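Local coordinates for protein putative fructosamine-3-kinase (Thermobifida fusca YX, PDB 3F7W) that probably acts as a kinase of the fructosamine kinase family, transferring phosphate to sugar-modified amines, although its own substrate is not established, at residues E118-T123 and S139-F144; D184-A189 and H218-L223. All coordinates share one frame; numbering follows the deposited sequence.

Contact 1: E118-T123 and S139-F144; sequences ESFGAT and STWPEF
Phe120 lies with one ring face under the first turn of the helix that starts at Trp141, overlapping the backbone and CB of that tryptophan. Trp141 CB sits 4.1 Å from the centroid of the Phe120 ring, off-centre, a CH-pi contact in which CZ of the phenylalanine comes within 3.6 Å of Trp141 CB. The two side chains cross at about a right angle, and the edge of the indole, at CD1, meets Phe120 CE1 at 3.7 Å, the ring planes 58° apart. Phe120, Trp141 and Phe144 thus form an aromatic cluster, which packs the loop between helix 99-114 and strand 126-128 against the start of helix 141-159, in a protein whose family belongs to the protein-kinase clan. Phe144 serves the other end of Phe120: with CG anti to its own N (chi1 169°), its ring is laid under Phe120 CB, which stands over the centre of the face, 3.7 Å from the centroid. The two phenyl rings themselves are slid apart and barely overlap. The next residue brings its backbone along: Gly121 N approaches Phe144 CE1 at 3.8 Å, while Ser139 O lies near the plane of the Phe120 ring, 3.6 Å from CE2.

Contact 2: D184-A189 and H218-L223; sequences DPEPPA and HREADL. With EDO (1,2-ethanediol), chain I.
Arg219, next to the N-cap residue His218, sets its CB against the methyl CB of Ala189, 3.6 Å away, an apolar touch at the foot of a largely polar contact. CG then lies between the backbone N and the carbonyl carbon (chi1 63°), and the chain runs extended to NE, bringing CG and CD past Glu186 OE2. CD also meets C2 of a 1,2-ethanediol, probably from the crystallisation liquor. NE donates to Glu186 OE2 at 2.9 Å, on the syn side of the carboxylate but tilted somewhat out of its plane; the N-H...O angle is 141°, and the oxygen lies near the guanidinium plane, so the salt bridge is made at its edge. Beyond it, NH1 and NH2 bond to Ala245 O and Pro246 O. The contact fastens the loop between helix 178-181 and strand 189-191 to the N-terminal end of helix 219-229, where His218 ND1 accepts from Glu220 N at 3.2 Å as N-cap. Glu186 CD approaches the same imidazole at CE1, 3.6 Å away, and a water donates to both Glu186 OE1 and Glu220 OE2, two like-charged oxygens 4.5 Å apart; Glu220 is also salt-bridged to Arg254. Were Glu186 cut back to an alanine, Arg219 NE would probably be left without this acceptor and a gap would open beside the His218 ring. A second water, 2.7 Å from Glu186 OE2, accepts from Arg219 N.

From the N terminus, the chain passes through the five-stranded antiparallel sheet and helix 99-114 before contact 1 closes a short loop holding the hairpin of strands 126-128 and 131-133. Helix 141-159 and the two helices after it lead to 184-189; there a longer loop begins, through strands 189-191, 200-203 and 206-209, which contact 2 closes at the start of helix 219-229. The loops follow in series and neither nest nor cross, yet their contacts touch in space, their centres about 10 Å apart. Pro188 packs against Phe120, and the rings of Trp141 and His218 meet edge-to-face, tying the starts of helices 141-159 and 219-229 together.

Contact 1: E118-T123 and S139-F144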
loop_
_atom_site.group_PDB
_atom_site.type_symbol
_atom_site.label_atom_id
_atom_site.label_comp_id
_atom_site.label_asym_id
_atom_site.label_seq_id
_atom_site.Cartn_x
_atom_site.Cartn_y
_atom_site.Cartn_z
ATOM N N GLU A 118 -2.614 17.355 1.434
ATOM C CA GLU A 118 -2.494 18.662 0.824
ATOM C C GLU A 118 -2.531 18.517 -0.694
ATOM O O GLU A 118 -3.088 19.350 -1.391
ATOM C CB GLU A 118 -1.186 19.323 1.271
ATOM C CG GLU A 118 -0.856 19.094 2.769
ATOM C CD GLU A 118 -0.580 20.378 3.534
ATOM O OE1 GLU A 118 -1.322 21.368 3.336
ATOM O OE2 GLU A 118 0.366 20.390 4.354
ATOM N N SER A 119 -1.961 17.420 -1.191
ATOM C CA SER A 119 -1.915 17.148 -2.619
ATOM C C SER A 119 -1.867 15.642 -2.842
ATOM O O SER A 119 -1.750 14.863 -1.891
ATOM C CB SER A 119 -0.656 17.802 -3.207
ATOM O OG SER A 119 0.502 17.070 -2.819
ATOM N N PHE A 120 -2.000 15.244 -4.099
ATOM C CA PHE A 120 -1.671 13.898 -4.523
ATOM C C PHE A 120 -0.150 13.742 -4.448
ATOM O O PHE A 120 0.566 14.699 -4.651
ATOM C CB PHE A 120 -2.203 13.641 -5.912
ATOM C CG PHE A 120 -3.693 13.763 -5.994
ATOM C CD1 PHE A 120 -4.500 12.721 -5.556
ATOM C CD2 PHE A 120 -4.285 14.946 -6.436
ATOM C CE1 PHE A 120 -5.883 12.836 -5.582
ATOM C CE2 PHE A 120 -5.675 15.068 -6.482
ATOM C CZ PHE A 120 -6.475 14.014 -6.054
ATOM N N GLY A 121 0.328 12.548 -4.095
ATOM C CA GLY A 121 1.737 12.295 -3.938
ATOM C C GLY A 121 2.181 12.456 -2.495
ATOM O O GLY A 121 1.399 12.285 -1.577
ATOM N N ALA A 122 3.441 12.822 -2.302
ATOM C CA ALA A 122 4.029 12.922 -0.962
ATOM C C ALA A 122 5.318 13.736 -1.004
ATOM O O ALA A 122 5.820 14.034 -2.084
ATOM C CB ALA A 122 4.280 11.544 -0.340
ATOM N N THR A 123 5.813 14.126 0.167
ATOM C CA THR A 123 7.019 14.942 0.260
ATOM C C THR A 123 8.283 14.080 0.221
ATOM O O THR A 123 9.369 14.602 0.107
ATOM C CB THR A 123 7.016 15.838 1.543
ATOM O OG1 THR A 123 6.843 15.022 2.699
ATOM C CG2 THR A 123 5.902 16.881 1.485
ATOM N N SER A 139 -1.879 18.468 -8.147
ATOM C CA SER A 139 -3.103 19.035 -7.621
ATOM C C SER A 139 -4.370 18.339 -8.136
ATOM O O SER A 139 -5.431 18.507 -7.558
ATOM C CB SER A 139 -3.147 20.532 -7.966
ATOM O OG SER A 139 -3.049 20.710 -9.372
ATOM N N THR A 140 -4.270 17.600 -9.239
ATOM C CA THR A 140 -5.431 16.979 -9.880
ATOM C C THR A 140 -5.175 15.485 -10.110
ATOM O O THR A 140 -4.066 15.080 -10.460
ATOM C CB THR A 140 -5.762 17.682 -11.218
ATOM O OG1 THR A 140 -4.634 17.619 -12.097
ATOM C CG2 THR A 140 -6.126 19.143 -10.978
ATOM N N TRP A 141 -6.201 14.663 -9.903
ATOM C CA TRP A 141 -6.007 13.221 -9.947
ATOM C C TRP A 141 -5.716 12.621 -11.343
ATOM O O TRP A 141 -4.802 11.797 -11.468
ATOM C CB TRP A 141 -7.160 12.486 -9.240
ATOM C CG TRP A 141 -6.920 11.014 -9.180
ATOM C CD1 TRP A 141 -6.117 10.360 -8.330
ATOM C CD2 TRP A 141 -7.463 10.037 -10.064
ATOM N NE1 TRP A 141 -6.111 9.011 -8.611
ATOM C CE2 TRP A 141 -6.942 8.786 -9.670
ATOM C CE3 TRP A 141 -8.343 10.095 -11.144
ATOM C CZ2 TRP A 141 -7.262 7.611 -10.320
ATOM C CZ3 TRP A 141 -8.659 8.920 -11.798
ATOM C CH2 TRP A 141 -8.122 7.684 -11.368
ATOM N N PRO A 142 -6.490 12.994 -12.383
ATOM C CA PRO A 142 -6.248 12.322 -13.668
ATOM C C PRO A 142 -4.810 12.445 -14.158
ATOM O O PRO A 142 -4.230 11.459 -14.610
ATOM C CB PRO A 142 -7.228 13.034 -14.640
ATOM C CG PRO A 142 -8.309 13.549 -13.751
ATOM C CD PRO A 142 -7.593 13.966 -12.485
ATOM N N GLU A 143 -4.232 13.636 -14.039
ATOM C CA GLU A 143 -2.836 13.842 -14.431
ATOM C C GLU A 143 -1.852 13.051 -13.555
ATOM O O GLU A 143 -0.904 12.447 -14.040
ATOM C CB GLU A 143 -2.500 15.334 -14.359
ATOM C CG GLU A 143 -3.168 16.194 -15.436
ATOM C CD GLU A 143 -4.689 16.379 -15.284
ATOM O OE1 GLU A 143 -5.266 16.252 -14.166
ATOM O OE2 GLU A 143 -5.314 16.679 -16.324
ATOM N N PHE A 144 -2.052 13.124 -12.253
ATOM C CA PHE A 144 -1.266 12.348 -11.327
ATOM C C PHE A 144 -1.317 10.845 -11.655
ATOM O O PHE A 144 -0.286 10.170 -11.724
ATOM C CB PHE A 144 -1.787 12.619 -9.910
ATOM C CG PHE A 144 -1.254 11.692 -8.880
ATOM C CD1 PHE A 144 0.055 11.801 -8.440
ATOM C CD2 PHE A 144 -2.073 10.708 -8.332
ATOM C CE1 PHE A 144 0.544 10.928 -7.487
ATOM C CE2 PHE A 144 -1.582 9.846 -7.364
ATOM C CZ PHE A 144 -0.279 9.960 -6.950
#

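Contact 2: D184-A189 and H218-L223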
loop_
_atom_site.group_PDB
_atom_site.type_symbol
_atom_site.label_atom_id
_atom_site.label_comp_id
_atom_site.label_asym_id
_atom_site.label_seq_id
_atom_site.Cartn_x
_atom_site.Cartn_y
_atom_site.Cartn_z
ATOM N N ASP A 184 -15.872 12.709 -10.502
ATOM C CA ASP A 184 -15.709 14.112 -10.140
ATOM C C ASP A 184 -14.557 14.327 -9.183
ATOM O O ASP A 184 -14.343 13.499 -8.288
ATOM C CB ASP A 184 -16.983 14.661 -9.505
ATOM C CG ASP A 184 -18.171 14.625 -10.452
ATOM O OD1 ASP A 184 -17.989 14.710 -11.684
ATOM O OD2 ASP A 184 -19.286 14.486 -9.949
ATOM N N PRO A 185 -13.849 15.465 -9.330
ATOM C CA PRO A 185 -12.770 15.806 -8.406
ATOM C C PRO A 185 -13.234 15.744 -6.963
ATOM O O PRO A 185 -14.349 16.176 -6.659
ATOM C CB PRO A 185 -12.407 17.244 -8.783
ATOM C CG PRO A 185 -12.900 17.435 -10.170
ATOM C CD PRO A 185 -14.043 16.501 -10.368
ATOM N N GLU A 186 -12.420 15.128 -6.114
ATOM C CA GLU A 186 -12.587 15.185 -4.667
ATOM C C GLU A 186 -11.209 15.305 -4.005
ATOM O O GLU A 186 -10.187 15.026 -4.641
ATOM C CB GLU A 186 -13.359 13.958 -4.159
ATOM C CG GLU A 186 -12.655 12.630 -4.398
ATOM C CD GLU A 186 -13.389 11.446 -3.800
ATOM O OE1 GLU A 186 -14.527 11.146 -4.255
ATOM O OE2 GLU A 186 -12.808 10.818 -2.881
ATOM N N PRO A 187 -11.164 15.734 -2.733
ATOM C CA PRO A 187 -9.847 15.947 -2.140
ATOM C C PRO A 187 -9.004 14.673 -2.046
ATOM O O PRO A 187 -9.555 13.571 -1.892
ATOM C CB PRO A 187 -10.165 16.490 -0.736
ATOM C CG PRO A 187 -11.601 16.997 -0.828
ATOM C CD PRO A 187 -12.260 16.108 -1.818
ATOM N N PRO A 188 -7.675 14.822 -2.140
ATOM C CA PRO A 188 -6.799 13.667 -1.946
ATOM C C PRO A 188 -6.978 13.072 -0.553
ATOM O O PRO A 188 -7.151 13.810 0.430
ATOM C CB PRO A 188 -5.394 14.241 -2.132
ATOM C CG PRO A 188 -5.512 15.665 -2.249
ATOM C CD PRO A 188 -6.921 16.062 -2.410
ATOM N N ALA A 189 -6.940 11.735 -0.497
ATOM C CA ALA A 189 -7.011 10.969 0.732
ATOM C C ALA A 189 -5.608 10.514 1.162
ATOM O O ALA A 189 -4.700 10.428 0.339
ATOM C CB ALA A 189 -7.906 9.758 0.517
ATOM N N HIS A 218 -6.359 8.760 -4.517
ATOM C CA HIS A 218 -7.790 8.635 -4.495
ATOM C C HIS A 218 -8.146 7.527 -3.528
ATOM O O HIS A 218 -7.628 6.423 -3.627
ATOM C CB HIS A 218 -8.325 8.328 -5.897
ATOM C CG HIS A 218 -9.753 8.699 -6.077
ATOM N ND1 HIS A 218 -10.762 8.199 -5.274
ATOM C CD2 HIS A 218 -10.342 9.550 -6.949
ATOM C CE1 HIS A 218 -11.918 8.704 -5.675
ATOM N NE2 HIS A 218 -11.693 9.518 -6.694
ATOM N N ARG A 219 -9.044 7.814 -2.596
ATOM C CA ARG A 219 -9.425 6.803 -1.597
ATOM C C ARG A 219 -10.010 5.534 -2.232
ATOM O O ARG A 219 -9.872 4.463 -1.680
ATOM C CB ARG A 219 -10.377 7.387 -0.564
ATOM C CG ARG A 219 -11.724 7.880 -1.080
ATOM C CD ARG A 219 -12.252 9.037 -0.191
ATOM N NE ARG A 219 -13.636 9.419 -0.491
ATOM C CZ ARG A 219 -14.721 9.025 0.187
ATOM N NH1 ARG A 219 -14.645 8.198 1.211
ATOM N NH2 ARG A 219 -15.925 9.451 -0.192
ATOM N N GLU A 220 -10.651 5.665 -3.402
ATOM C CA GLU A 220 -11.146 4.501 -4.147
ATOM C C GLU A 220 -10.043 3.497 -4.486
ATOM O O GLU A 220 -10.325 2.322 -4.608
ATOM C CB GLU A 220 -11.940 4.917 -5.387
ATOM C CG GLU A 220 -13.322 5.568 -5.028
ATOM C CD GLU A 220 -14.102 6.103 -6.228
ATOM O OE1 GLU A 220 -13.964 5.574 -7.360
ATOM O OE2 GLU A 220 -14.884 7.043 -6.021
ATOM N N ALA A 221 -8.784 3.956 -4.597
ATOM C CA ALA A 221 -7.650 3.078 -4.869
ATOM C C ALA A 221 -7.556 1.969 -3.838
ATOM O O ALA A 221 -7.440 0.797 -4.184
ATOM C CB ALA A 221 -6.313 3.879 -4.927
ATOM N N ASP A 222 -7.604 2.330 -2.564
ATOM C CA ASP A 222 -7.418 1.324 -1.497
ATOM C C ASP A 222 -8.556 0.307 -1.508
ATOM O O ASP A 222 -8.342 -0.896 -1.394
ATOM C CB ASP A 222 -7.333 1.996 -0.109
ATOM C CG ASP A 222 -5.908 2.529 0.243
ATOM O OD1 ASP A 222 -4.921 2.313 -0.499
ATOM O OD2 ASP A 222 -5.797 3.188 1.307
ATOM N N LEU A 223 -9.780 0.799 -1.655
ATOM C CA LEU A 223 -10.949 -0.078 -1.692
ATOM C C LEU A 223 -10.939 -0.968 -2.933
ATOM O O LEU A 223 -11.389 -2.108 -2.882
ATOM C CB LEU A 223 -12.238 0.739 -1.602
ATOM C CG LEU A 223 -12.738 1.055 -0.179
ATOM C CD1 LEU A 223 -11.594 1.410 0.737
ATOM C CD2 LEU A 223 -13.769 2.163 -0.218
HETATM C C1 EDO I . -10.916 13.286 1.956
HETATM O O1 EDO I . -9.496 13.222 2.086
HETATM C C2 EDO I . -11.385 12.188 0.999
HETATM O O2 EDO I . -11.405 12.635 -0.364
HETATM O O HOH W 1 -12.114 11.662 -8.916
HETATM O O HOH W 2 -10.100 10.682 -2.653
HETATM O O HOH W 3 -15.474 8.530 -3.705
HETATM O O HOH W 4 -16.027 11.738 -2.087
#